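Local coordinates for protein hydrazine synthase subunit alpha (Candidatus Kuenenia stuttgartiensis, PDB 5C2V) that forms hydrazine by condensing hydroxylamine from the gamma subunit with ammonia, as the heme-containing alpha subunit of the anammox hydrazine synthase complex, at residues I105-I110 / R116-L121; R189-T192 / I197-R200; Y300-Y305 / K324-L329. All blocks are in the same frame, centred on the assembly; numbering follows the deposited sequence.

Contact 1 of 3, residues I105-I110 / R116-L121; sequences IWEMNI and RQMTDL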
ATOM      1  N   ILE D 105      -2.088  -3.096  40.227  1.00 73.37           N
ATOM      2  CA  ILE D 105      -2.362  -1.672  40.369  1.00 81.82           C
ATOM      3  C   ILE D 105      -2.264  -1.259  41.834  1.00 73.91           C
ATOM      4  O   ILE D 105      -2.825  -1.911  42.712  1.00 70.30           O
ATOM      5  CB  ILE D 105      -3.757  -1.305  39.822  1.00 64.79           C
ATOM      6  CG1 ILE D 105      -3.881  -1.717  38.354  1.00 66.28           C
ATOM      7  CG2 ILE D 105      -4.020   0.186  39.980  1.00 67.54           C
ATOM      8  CD1 ILE D 105      -2.925  -0.991  37.433  1.00 62.55           C
ATOM      9  N   TRP D 106      -1.534  -0.179  42.089  1.00 73.82           N
ATOM     10  CA  TRP D 106      -1.358   0.332  43.441  1.00 72.83           C
ATOM     11  C   TRP D 106      -1.603   1.835  43.459  1.00 79.76           C
ATOM     12  O   TRP D 106      -1.668   2.467  42.408  1.00 71.05           O
ATOM     13  CB  TRP D 106       0.049   0.024  43.961  1.00 77.07           C
ATOM     14  CG  TRP D 106       0.450  -1.421  43.867  1.00 86.01           C
ATOM     15  CD1 TRP D 106       0.786  -2.107  42.735  1.00 79.24           C
ATOM     16  CD2 TRP D 106       0.583  -2.348  44.951  1.00 81.86           C
ATOM     17  NE1 TRP D 106       1.105  -3.406  43.046  1.00 80.50           N
ATOM     18  CE2 TRP D 106       0.989  -3.579  44.400  1.00 79.57           C
ATOM     19  CE3 TRP D 106       0.391  -2.258  46.333  1.00 86.05           C
ATOM     20  CZ2 TRP D 106       1.208  -4.712  45.182  1.00 90.15           C
ATOM     21  CZ3 TRP D 106       0.611  -3.383  47.107  1.00 88.62           C
ATOM     22  CH2 TRP D 106       1.014  -4.593  46.530  1.00 93.59           C
ATOM     23  N   GLU D 107      -1.748   2.404  44.650  1.00 84.19           N
ATOM     24  CA  GLU D 107      -1.801   3.856  44.788  1.00 72.20           C
ATOM     25  C   GLU D 107      -1.181   4.291  46.107  1.00 68.32           C
ATOM     26  O   GLU D 107      -1.233   3.562  47.100  1.00 66.38           O
ATOM     27  CB  GLU D 107      -3.239   4.377  44.687  1.00 76.63           C
ATOM     28  CG  GLU D 107      -4.276   3.588  45.469  1.00 88.73           C
ATOM     29  CD  GLU D 107      -5.587   4.346  45.602  1.00 98.10           C
ATOM     30  OE1 GLU D 107      -5.543   5.588  45.721  1.00 86.24           O
ATOM     31  OE2 GLU D 107      -6.661   3.711  45.579  1.00 91.83           O
ATOM     32  N   MET D 108      -0.587   5.480  46.113  1.00 58.78           N
ATOM     33  CA  MET D 108       0.034   6.010  47.320  1.00 65.36           C
ATOM     34  C   MET D 108       0.087   7.533  47.295  1.00 75.67           C
ATOM     35  O   MET D 108      -0.040   8.150  46.239  1.00 76.53           O
ATOM     36  CB  MET D 108       1.445   5.445  47.496  1.00 78.03           C
ATOM     37  CG  MET D 108       2.480   6.058  46.565  1.00 82.93           C
ATOM     38  SD  MET D 108       4.177   5.699  47.058  1.00 87.06           S
ATOM     39  CE  MET D 108       4.200   3.912  46.942  1.00 68.37           C
ATOM     40  N   ASN D 109       0.276   8.131  48.466  1.00 67.76           N
ATOM     41  CA  ASN D 109       0.383   9.578  48.579  1.00 73.33           C
ATOM     42  C   ASN D 109       1.674  10.099  47.958  1.00 62.40           C
ATOM     43  O   ASN D 109       2.630   9.347  47.772  1.00 73.56           O
ATOM     44  CB  ASN D 109       0.294  10.008  50.044  1.00 81.58           C
ATOM     45  CG  ASN D 109      -1.002   9.577  50.700  1.00 82.81           C
ATOM     46  OD1 ASN D 109      -2.050   9.527  50.055  1.00 85.79           O
ATOM     47  ND2 ASN D 109      -0.939   9.263  51.988  1.00 81.13           N
ATOM     48  N   ILE D 110       1.689  11.388  47.634  1.00 64.19           N
ATOM     49  CA  ILE D 110       2.844  12.014  46.999  1.00 60.10           C
ATOM     50  C   ILE D 110       4.068  12.006  47.922  1.00 75.71           C
ATOM     51  O   ILE D 110       5.207  12.032  47.455  1.00 89.97           O
ATOM     52  CB  ILE D 110       2.519  13.466  46.566  1.00 65.54           C
ATOM     53  CG1 ILE D 110       3.649  14.053  45.713  1.00 73.73           C
ATOM     54  CG2 ILE D 110       2.223  14.345  47.776  1.00100.29           C
ATOM     55  CD1 ILE D 110       3.406  15.482  45.277  1.00 75.43           C
ATOM     56  N   ARG D 116      -1.637   1.409  49.164  1.00 75.85           N
ATOM     57  CA  ARG D 116      -2.803   0.532  49.076  1.00 80.08           C
ATOM     58  C   ARG D 116      -2.793  -0.295  47.788  1.00 76.31           C
ATOM     59  O   ARG D 116      -2.405   0.198  46.729  1.00 66.73           O
ATOM     60  CB  ARG D 116      -4.095   1.352  49.163  1.00 69.77           C
ATOM     61  CG  ARG D 116      -5.366   0.514  49.154  1.00 57.63           C
ATOM     62  CD  ARG D 116      -6.610   1.374  48.991  1.00 57.67           C
ATOM     63  NE  ARG D 116      -7.809   0.557  48.824  1.00 57.22           N
ATOM     64  CZ  ARG D 116      -8.998   1.033  48.470  1.00 51.46           C
ATOM     65  NH1 ARG D 116      -9.153   2.331  48.241  1.00 44.34           N
ATOM     66  NH2 ARG D 116     -10.031   0.212  48.342  1.00 44.61           N
ATOM     67  N   GLN D 117      -3.227  -1.551  47.885  1.00 74.90           N
ATOM     68  CA  GLN D 117      -3.238  -2.462  46.741  1.00 73.24           C
ATOM     69  C   GLN D 117      -4.607  -2.533  46.064  1.00 74.26           C
ATOM     70  O   GLN D 117      -5.582  -2.984  46.663  1.00 73.61           O
ATOM     71  CB  GLN D 117      -2.811  -3.863  47.177  1.00 73.07           C
ATOM     72  CG  GLN D 117      -2.713  -4.861  46.036  1.00 72.92           C
ATOM     73  CD  GLN D 117      -2.336  -6.251  46.508  1.00 80.44           C
ATOM     74  OE1 GLN D 117      -1.918  -6.439  47.650  1.00 86.38           O
ATOM     75  NE2 GLN D 117      -2.486  -7.236  45.629  1.00 71.31           N
ATOM     76  N   MET D 118      -4.668  -2.083  44.814  1.00 75.28           N
ATOM     77  CA  MET D 118      -5.921  -2.034  44.065  1.00 57.76           C
ATOM     78  C   MET D 118      -6.336  -3.351  43.398  1.00 66.11           C
ATOM     79  O   MET D 118      -7.512  -3.715  43.428  1.00 57.48           O
ATOM     80  CB  MET D 118      -5.841  -0.932  43.010  1.00 53.53           C
ATOM     81  CG  MET D 118      -5.502   0.420  43.600  1.00 63.59           C
ATOM     82  SD  MET D 118      -6.460   0.715  45.096  1.00 82.77           S
ATOM     83  CE  MET D 118      -8.077   1.032  44.395  1.00 79.09           C
ATOM     84  N   THR D 119      -5.385  -4.060  42.794  1.00 68.93           N
ATOM     85  CA  THR D 119      -5.720  -5.245  42.000  1.00 72.14           C
ATOM     86  C   THR D 119      -5.001  -6.519  42.443  1.00 61.23           C
ATOM     87  O   THR D 119      -3.788  -6.525  42.626  1.00 79.23           O
ATOM     88  CB  THR D 119      -5.405  -5.024  40.504  1.00 69.32           C
ATOM     89  OG1 THR D 119      -4.060  -4.552  40.358  1.00 77.64           O
ATOM     90  CG2 THR D 119      -6.357  -4.010  39.901  1.00 60.39           C
ATOM     91  N   ASP D 120      -5.769  -7.585  42.649  1.00 62.83           N
ATOM     92  CA  ASP D 120      -5.212  -8.919  42.871  1.00 70.22           C
ATOM     93  C   ASP D 120      -5.216  -9.801  41.616  1.00 61.68           C
ATOM     94  O   ASP D 120      -4.919 -10.994  41.703  1.00 78.66           O
ATOM     95  CB  ASP D 120      -5.945  -9.637  44.003  1.00 83.42           C
ATOM     96  CG  ASP D 120      -5.043 -10.604  44.749  1.00 84.53           C
ATOM     97  OD1 ASP D 120      -3.811 -10.394  44.733  1.00 74.82           O
ATOM     98  OD2 ASP D 120      -5.558 -11.572  45.347  1.00 93.84           O
ATOM     99  N   LEU D 121      -5.556  -9.218  40.466  1.00 74.10           N
ATOM    100  CA  LEU D 121      -5.855  -9.971  39.240  1.00 77.89           C
ATOM    101  C   LEU D 121      -4.809 -11.027  38.890  1.00 70.23           C
ATOM    102  O   LEU D 121      -3.616 -10.837  39.123  1.00 64.24           O
ATOM    103  CB  LEU D 121      -5.993  -9.007  38.052  1.00 73.79           C
ATOM    104  CG  LEU D 121      -6.219  -9.629  36.666  1.00 79.19           C
ATOM    105  CD1 LEU D 121      -7.612 -10.236  36.556  1.00 66.75           C
ATOM    106  CD2 LEU D 121      -5.961  -8.640  35.534  1.00 65.97           C
TER
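Glu107 and Arg116 form an antiparallel hydrogen-bonded pair. Glu107 N donates to Arg116 O at 3.1 Å, and Arg116 N returns a bond of 3.0 Å to Glu107 O. Trp106 and Gln117 follow as a non-hydrogen-bonded pair. Beyond them Met118 N donates to Ile105 O at 2.8 Å, and Thr119 N adds a weak bond to the same oxygen. Ile105 N points at Thr119 OG1, but the modelled separation is too short to be trusted at 2.7 Å resolution; OG1 is also hydrogen-bonded to Gln104.

The ladder joins the third and fourth strands, 103-109 and 116-117, of a four-stranded antiparallel blade in the N-terminal six-bladed beta-propeller. Within this chain strand 116-117 is at the blade's outer limit, and the two strands make a beta hairpin.

On the face carrying Trp106 and Gln117, a CH-pi contact sets Gln117 CG 3.8 Å from the centroid of the six-membered Trp106 ring and 12° off its normal. CG stands anti to the backbone N of Gln117 (chi1 -177°), and the extended chain beyond it carries the amide over the ring rim, the two planes 26° apart. Nearer the backbone, Gln117 CB lies 3.5 Å from Trp106 CZ3. The indole N-H is used outside the pair, on Gly95 O.

Apolar contacts line the opposite face. Met118 CB packs 3.7 Å from Ile105 CG2; bends at the second and third torsions of Met118 then bring its SD to 3.6 Å from Glu107 CG. The charges couple loosely here: Glu107 OE2 is 3.9 Å from Arg116 NH1, well out of the guanidinium plane, so this long salt bridge is purely electrostatic. Lys90 holds the other carboxylate oxygen, while Arg116 NH2 donates to Thr192 O and Leu214 O.

Contact 2 of 3, residues R189-T192 / I197-R200; sequences RLDT and IIQR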
ATOM      1  N   ARG D 189     -12.651  -1.193  34.235  1.00 57.93           N
ATOM      2  CA  ARG D 189     -13.060  -0.152  35.168  1.00 74.21           C
ATOM      3  C   ARG D 189     -13.049  -0.730  36.580  1.00 60.74           C
ATOM      4  O   ARG D 189     -13.407  -1.891  36.793  1.00 50.52           O
ATOM      5  CB  ARG D 189     -14.439   0.413  34.813  1.00 54.27           C
ATOM      6  CG  ARG D 189     -15.600  -0.557  34.953  1.00 60.96           C
ATOM      7  CD  ARG D 189     -16.924   0.162  34.742  1.00 55.96           C
ATOM      8  NE  ARG D 189     -18.062  -0.752  34.740  1.00 47.94           N
ATOM      9  CZ  ARG D 189     -19.326  -0.367  34.599  1.00 48.86           C
ATOM     10  NH1 ARG D 189     -19.616   0.919  34.453  1.00 49.51           N
ATOM     11  NH2 ARG D 189     -20.301  -1.266  34.607  1.00 51.92           N
ATOM     12  N   LEU D 190     -12.623   0.085  37.539  1.00 59.86           N
ATOM     13  CA  LEU D 190     -12.401  -0.390  38.898  1.00 71.94           C
ATOM     14  C   LEU D 190     -13.062   0.510  39.935  1.00 71.94           C
ATOM     15  O   LEU D 190     -12.752   1.700  40.031  1.00 64.20           O
ATOM     16  CB  LEU D 190     -10.895  -0.500  39.172  1.00 67.04           C
ATOM     17  CG  LEU D 190     -10.393  -0.941  40.550  1.00 71.15           C
ATOM     18  CD1 LEU D 190      -9.117  -1.744  40.399  1.00 56.53           C
ATOM     19  CD2 LEU D 190     -10.138   0.254  41.454  1.00 77.49           C
ATOM     20  N   ASP D 191     -13.974  -0.070  40.707  1.00 70.67           N
ATOM     21  CA  ASP D 191     -14.566   0.617  41.845  1.00 69.08           C
ATOM     22  C   ASP D 191     -13.629   0.495  43.040  1.00 62.22           C
ATOM     23  O   ASP D 191     -13.292  -0.616  43.478  1.00 59.15           O
ATOM     24  CB  ASP D 191     -15.948   0.048  42.175  1.00 73.26           C
ATOM     25  CG  ASP D 191     -16.773   0.982  43.044  1.00 83.58           C
ATOM     26  OD1 ASP D 191     -16.203   1.624  43.951  1.00 75.86           O
ATOM     27  OD2 ASP D 191     -17.997   1.077  42.818  1.00 87.95           O
ATOM     28  N   THR D 192     -13.214   1.652  43.550  1.00 57.19           N
ATOM     29  CA  THR D 192     -12.243   1.739  44.632  1.00 72.86           C
ATOM     30  C   THR D 192     -12.873   1.556  46.009  1.00 73.75           C
ATOM     31  O   THR D 192     -12.174   1.286  46.984  1.00 81.54           O
ATOM     32  CB  THR D 192     -11.513   3.099  44.612  1.00 75.52           C
ATOM     33  OG1 THR D 192     -12.447   4.151  44.885  1.00 57.52           O
ATOM     34  CG2 THR D 192     -10.868   3.343  43.256  1.00 65.58           C
ATOM     35  N   ILE D 197     -19.480   2.715  44.897  1.00 69.53           N
ATOM     36  CA  ILE D 197     -19.607   3.871  44.008  1.00 66.74           C
ATOM     37  C   ILE D 197     -20.529   3.534  42.840  1.00 69.47           C
ATOM     38  O   ILE D 197     -21.366   4.345  42.435  1.00 64.80           O
ATOM     39  CB  ILE D 197     -18.235   4.336  43.484  1.00 70.74           C
ATOM     40  CG1 ILE D 197     -17.442   4.969  44.628  1.00 73.20           C
ATOM     41  CG2 ILE D 197     -18.398   5.327  42.332  1.00 76.29           C
ATOM     42  CD1 ILE D 197     -16.182   5.680  44.196  1.00 78.69           C
ATOM     43  N   ILE D 198     -20.381   2.323  42.315  1.00 75.18           N
ATOM     44  CA  ILE D 198     -21.296   1.800  41.310  1.00 77.17           C
ATOM     45  C   ILE D 198     -22.693   1.674  41.914  1.00 63.39           C
ATOM     46  O   ILE D 198     -23.698   1.915  41.245  1.00 63.02           O
ATOM     47  CB  ILE D 198     -20.818   0.432  40.773  1.00 69.75           C
ATOM     48  CG1 ILE D 198     -19.501   0.597  40.015  1.00 74.05           C
ATOM     49  CG2 ILE D 198     -21.861  -0.193  39.864  1.00 63.34           C
ATOM     50  CD1 ILE D 198     -19.608   1.486  38.797  1.00 70.64           C
ATOM     51  N   GLN D 199     -22.747   1.320  43.194  1.00 71.80           N
ATOM     52  CA  GLN D 199     -24.015   1.224  43.908  1.00 73.22           C
ATOM     53  C   GLN D 199     -24.620   2.608  44.107  1.00 57.87           C
ATOM     54  O   GLN D 199     -25.837   2.763  44.177  1.00 58.63           O
ATOM     55  CB  GLN D 199     -23.826   0.525  45.255  1.00 76.08           C
ATOM     56  CG  GLN D 199     -25.127   0.116  45.923  1.00 73.62           C
ATOM     57  CD  GLN D 199     -24.911  -0.674  47.198  1.00 57.95           C
ATOM     58  OE1 GLN D 199     -23.802  -0.732  47.730  1.00 83.13           O
ATOM     59  NE2 GLN D 199     -25.976  -1.291  47.695  1.00 54.39           N
ATOM     60  N   ARG D 200     -23.759   3.614  44.197  1.00 44.08           N
ATOM     61  CA  ARG D 200     -24.211   4.990  44.323  1.00 45.00           C
ATOM     62  C   ARG D 200     -24.821   5.441  43.007  1.00 58.80           C
ATOM     63  O   ARG D 200     -25.908   6.016  42.980  1.00 71.12           O
ATOM     64  CB  ARG D 200     -23.055   5.908  44.736  1.00 36.85           C
ATOM     65  CG  ARG D 200     -23.244   7.373  44.356  1.00 38.11           C
ATOM     66  CD  ARG D 200     -22.324   8.284  45.160  1.00 45.89           C
ATOM     67  NE  ARG D 200     -22.257   9.637  44.610  1.00 60.51           N
ATOM     68  CZ  ARG D 200     -23.200  10.561  44.765  1.00 57.24           C
ATOM     69  NH1 ARG D 200     -24.300  10.285  45.450  1.00 63.42           N
ATOM     70  NH2 ARG D 200     -23.045  11.764  44.227  1.00 44.90           N
TER
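Asp191 turns its CG anti to its own backbone N (chi1 -162°), which carries the carboxylate off the strand end to the first turn of helix 196-201, between Ile197 and Ile198. In both isoleucines CG1 stands anti to the carbonyl carbon (chi1 -70° in Ile197), bringing that branch of each against the same carboxylate. Asp191 OD2 accepts the backbone N-H of Ile198 at 2.7 Å, the N-H approaching OD2 almost in line with its C-O bond and with 162° at the hydrogen.

Aliphatic carbon flanks the carboxylate: Ile198 CG1 is 3.2 Å from Asp191 OD2, and Ile197 CB is 3.4 Å from Asp191 OD1.

The contact joins strand 186-191, part of a branched or curled antiparallel sheet of the N-terminal domain, to the short helix 196-201 that follows. Asp191 works on both sides of the connection, because its OD1 accepts Gln193 N in an Asx turn just past the strand. The N-H groups at a helix start would probably stabilise the negative charge of the buried carboxylate.

Two looser contacts flank it. Ile198 CD1 lies over one face of the Arg189 guanidinium, 4.4 Å from NH1; that group is fixed by a salt bridge to Asp219 and a cation-pi contact with Trp264. Ile197 CD1 is 4.1 Å from Thr192 OG1, a hydroxyl hydrogen-bonded to Thr163.

Contact 3 of 3, residues Y300-Y305 / K324-L329; sequences YVESPY and KTYEKL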
ATOM      1  N   TYR D 300       0.548  11.969  20.106  1.00 64.50           N
ATOM      2  CA  TYR D 300       0.831  10.571  20.380  1.00 59.99           C
ATOM      3  C   TYR D 300       2.195  10.138  19.868  1.00 62.45           C
ATOM      4  O   TYR D 300       2.797  10.788  19.008  1.00 55.81           O
ATOM      5  CB  TYR D 300      -0.260   9.684  19.774  1.00 44.83           C
ATOM      6  CG  TYR D 300      -0.391   9.782  18.267  1.00 66.89           C
ATOM      7  CD1 TYR D 300      -1.045  10.856  17.674  1.00 57.28           C
ATOM      8  CD2 TYR D 300       0.117   8.788  17.441  1.00 73.77           C
ATOM      9  CE1 TYR D 300      -1.175  10.943  16.300  1.00 69.49           C
ATOM     10  CE2 TYR D 300      -0.009   8.867  16.066  1.00 57.36           C
ATOM     11  CZ  TYR D 300      -0.656   9.946  15.501  1.00 63.47           C
ATOM     12  OH  TYR D 300      -0.783  10.029  14.134  1.00 59.25           O
ATOM     13  N   VAL D 301       2.671   9.027  20.415  1.00 57.73           N
ATOM     14  CA  VAL D 301       3.921   8.429  19.986  1.00 66.50           C
ATOM     15  C   VAL D 301       3.670   7.550  18.774  1.00 59.48           C
ATOM     16  O   VAL D 301       2.907   6.577  18.838  1.00 51.87           O
ATOM     17  CB  VAL D 301       4.569   7.590  21.103  1.00 69.35           C
ATOM     18  CG1 VAL D 301       5.712   6.753  20.547  1.00 61.12           C
ATOM     19  CG2 VAL D 301       5.050   8.488  22.231  1.00 66.35           C
ATOM     20  N   GLU D 302       4.311   7.915  17.668  1.00 63.04           N
ATOM     21  CA  GLU D 302       4.242   7.134  16.447  1.00 64.21           C
ATOM     22  C   GLU D 302       5.535   6.345  16.301  1.00 49.46           C
ATOM     23  O   GLU D 302       6.588   6.903  15.989  1.00 43.30           O
ATOM     24  CB  GLU D 302       4.015   8.046  15.240  1.00 54.59           C
ATOM     25  CG  GLU D 302       3.518   7.338  13.994  1.00 59.48           C
ATOM     26  CD  GLU D 302       3.326   8.289  12.829  1.00 63.06           C
ATOM     27  OE1 GLU D 302       2.165   8.634  12.521  1.00 60.07           O
ATOM     28  OE2 GLU D 302       4.339   8.696  12.224  1.00 57.28           O
ATOM     29  N   SER D 303       5.441   5.043  16.533  1.00 39.38           N
ATOM     30  CA  SER D 303       6.592   4.158  16.483  1.00 57.40           C
ATOM     31  C   SER D 303       6.746   3.539  15.104  1.00 53.03           C
ATOM     32  O   SER D 303       5.757   3.125  14.492  1.00 57.21           O
ATOM     33  CB  SER D 303       6.470   3.061  17.542  1.00 60.33           C
ATOM     34  OG  SER D 303       5.350   2.233  17.295  1.00 70.88           O
ATOM     35  N   PRO D 304       7.994   3.467  14.618  1.00 51.88           N
ATOM     36  CA  PRO D 304       8.350   2.851  13.336  1.00 53.41           C
ATOM     37  C   PRO D 304       7.834   1.423  13.234  1.00 53.39           C
ATOM     38  O   PRO D 304       7.402   0.986  12.167  1.00 50.81           O
ATOM     39  CB  PRO D 304       9.877   2.873  13.352  1.00 65.06           C
ATOM     40  CG  PRO D 304      10.230   3.994  14.253  1.00 76.23           C
ATOM     41  CD  PRO D 304       9.176   4.002  15.315  1.00 66.75           C
ATOM     42  N   TYR D 305       7.884   0.707  14.351  1.00 50.92           N
ATOM     43  CA  TYR D 305       7.406  -0.665  14.407  1.00 47.80           C
ATOM     44  C   TYR D 305       6.134  -0.739  15.244  1.00 63.71           C
ATOM     45  O   TYR D 305       5.951   0.037  16.183  1.00 65.27           O
ATOM     46  CB  TYR D 305       8.487  -1.586  14.973  1.00 52.60           C
ATOM     47  CG  TYR D 305       9.835  -1.405  14.309  1.00 62.86           C
ATOM     48  CD1 TYR D 305      10.127  -2.027  13.102  1.00 65.74           C
ATOM     49  CD2 TYR D 305      10.812  -0.603  14.886  1.00 56.73           C
ATOM     50  CE1 TYR D 305      11.356  -1.859  12.490  1.00 53.18           C
ATOM     51  CE2 TYR D 305      12.044  -0.430  14.283  1.00 67.39           C
ATOM     52  CZ  TYR D 305      12.310  -1.061  13.086  1.00 66.83           C
ATOM     53  OH  TYR D 305      13.535  -0.889  12.482  1.00 62.97           O
ATOM     54  N   LYS D 324      -6.122  16.275   7.100  1.00 57.06           N
ATOM     55  CA  LYS D 324      -5.847  17.691   6.879  1.00 53.11           C
ATOM     56  C   LYS D 324      -5.250  18.355   8.119  1.00 55.55           C
ATOM     57  O   LYS D 324      -4.553  19.364   8.013  1.00 64.66           O
ATOM     58  CB  LYS D 324      -7.123  18.421   6.445  1.00 52.52           C
ATOM     59  CG  LYS D 324      -8.268  18.342   7.443  1.00 69.44           C
ATOM     60  CD  LYS D 324      -9.531  18.987   6.890  1.00 47.04           C
ATOM     61  CE  LYS D 324     -10.064  18.226   5.685  1.00 62.49           C
ATOM     62  NZ  LYS D 324     -11.313  18.835   5.148  1.00 51.67           N
ATOM     63  N   THR D 325      -5.531  17.793   9.291  1.00 64.58           N
ATOM     64  CA  THR D 325      -4.986  18.321  10.538  1.00 62.84           C
ATOM     65  C   THR D 325      -3.740  17.573  11.015  1.00 69.85           C
ATOM     66  O   THR D 325      -3.155  17.928  12.039  1.00 76.10           O
ATOM     67  CB  THR D 325      -6.038  18.287  11.665  1.00 61.65           C
ATOM     68  OG1 THR D 325      -6.303  16.930  12.041  1.00 68.18           O
ATOM     69  CG2 THR D 325      -7.330  18.952  11.211  1.00 59.99           C
ATOM     70  N   TYR D 326      -3.334  16.541  10.280  1.00 73.09           N
ATOM     71  CA  TYR D 326      -2.177  15.735  10.667  1.00 68.19           C
ATOM     72  C   TYR D 326      -0.876  16.523  10.539  1.00 61.29           C
ATOM     73  O   TYR D 326      -0.732  17.354   9.643  1.00 60.38           O
ATOM     74  CB  TYR D 326      -2.100  14.458   9.822  1.00 62.16           C
ATOM     75  CG  TYR D 326      -0.933  13.551  10.164  1.00 64.10           C
ATOM     76  CD1 TYR D 326       0.288  13.676   9.509  1.00 61.90           C
ATOM     77  CD2 TYR D 326      -1.052  12.567  11.137  1.00 64.32           C
ATOM     78  CE1 TYR D 326       1.355  12.852   9.818  1.00 59.80           C
ATOM     79  CE2 TYR D 326       0.011  11.737  11.452  1.00 58.74           C
ATOM     80  CZ  TYR D 326       1.211  11.884  10.788  1.00 57.01           C
ATOM     81  OH  TYR D 326       2.270  11.062  11.097  1.00 59.46           O
ATOM     82  N   GLU D 327       0.067  16.259  11.440  1.00 56.32           N
ATOM     83  CA  GLU D 327       1.374  16.908  11.389  1.00 67.33           C
ATOM     84  C   GLU D 327       2.464  16.081  12.070  1.00 75.36           C
ATOM     85  O   GLU D 327       2.180  15.231  12.915  1.00 60.04           O
ATOM     86  CB  GLU D 327       1.304  18.296  12.029  1.00 54.26           C
ATOM     87  CG  GLU D 327       0.818  18.295  13.468  1.00 75.60           C
ATOM     88  CD  GLU D 327       0.841  19.679  14.088  1.00 81.87           C
ATOM     89  OE1 GLU D 327       1.668  20.510  13.657  1.00 66.90           O
ATOM     90  OE2 GLU D 327       0.030  19.937  15.002  1.00 66.45           O
ATOM     91  N   LYS D 328       3.712  16.343  11.692  1.00 73.61           N
ATOM     92  CA  LYS D 328       4.868  15.685  12.292  1.00 64.56           C
ATOM     93  C   LYS D 328       5.577  16.635  13.252  1.00 59.21           C
ATOM     94  O   LYS D 328       6.099  17.669  12.837  1.00 62.06           O
ATOM     95  CB  LYS D 328       5.840  15.209  11.212  1.00 75.06           C
ATOM     96  CG  LYS D 328       6.295  13.768  11.366  1.00 66.08           C
ATOM     97  CD  LYS D 328       5.155  12.805  11.094  1.00 75.38           C
ATOM     98  CE  LYS D 328       5.643  11.368  11.071  1.00 87.00           C
ATOM     99  NZ  LYS D 328       4.555  10.424  10.698  1.00 78.00           N
ATOM    100  N   LEU D 329       5.586  16.287  14.534  1.00 59.14           N
ATOM    101  CA  LEU D 329       6.156  17.159  15.557  1.00 63.98           C
ATOM    102  C   LEU D 329       7.674  17.039  15.705  1.00 64.69           C
ATOM    103  O   LEU D 329       8.321  17.956  16.207  1.00 70.26           O
ATOM    104  CB  LEU D 329       5.490  16.878  16.906  1.00 70.51           C
ATOM    105  CG  LEU D 329       3.977  17.089  16.958  1.00 64.74           C
ATOM    106  CD1 LEU D 329       3.434  16.788  18.347  1.00 58.24           C
ATOM    107  CD2 LEU D 329       3.621  18.506  16.531  1.00 55.37           C
TER
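Glu302 reaches over to Tyr326 and Lys328, and its side chain can be followed outward atom by atom. CB is directed toward segment 324-329. From there CG leaves anti to the backbone N (chi1 -163°), and the chain stays extended, running past Ala314 of the intervening strand until CD lies 3.4 Å from Tyr326 OH. At the tip the two oxygens take different partners. Tyr326 OH donates to Glu302 OE1, 2.8 Å between the oxygens, on the syn side and 21° out of the carboxylate plane. The side chains come from opposite directions, OE1 lies at the ring edge near its plane, and the carboxylate and ring planes are 16° from parallel. OE2 forms a salt bridge with Lys328 NZ, whose chain bends at its second torsion and crosses the glutamate at about a right angle. The modelled length of that bridge is too short to be reliable, as is that from NZ to Tyr326 OH.

Tyr300 OH lies in the ring plane at the same CE2 edge, 3.3 Å from Tyr326 CE2, the two side chains crossing nearly at right angles. Arg286 adds a weak hydrogen bond to this hydroxyl and a long, weak ion pair to Glu302.

With CA atoms of Glu302 and Lys328 9.5 Å apart, the contact spans strand 312-317, linking the second strand of one antiparallel propeller blade to the fourth, 327-328, and to the residue just before it, by side chains.

The three contacts follow one another along the chain, each closing before the next opens, and all lie in the N-terminal domain, away from the heme and metal sites. Contacts 1 and 2 have centres 15 Å apart and touch: Leu190 packs on Met118 and Thr119, with Thr119 CG2 3.6 Å from Leu190 CD1, so the chain just past one blade's last strand packs on strand 186-191 of the next sheet. Contact 3 stands apart in a later blade, its centre 33 Å from that of contact 1 and 36 Å from that of contact 2. Contact 1 pairs adjacent blade strands, contact 2 ties a strand end to its following helix, and contact 3 bridges across an intervening strand.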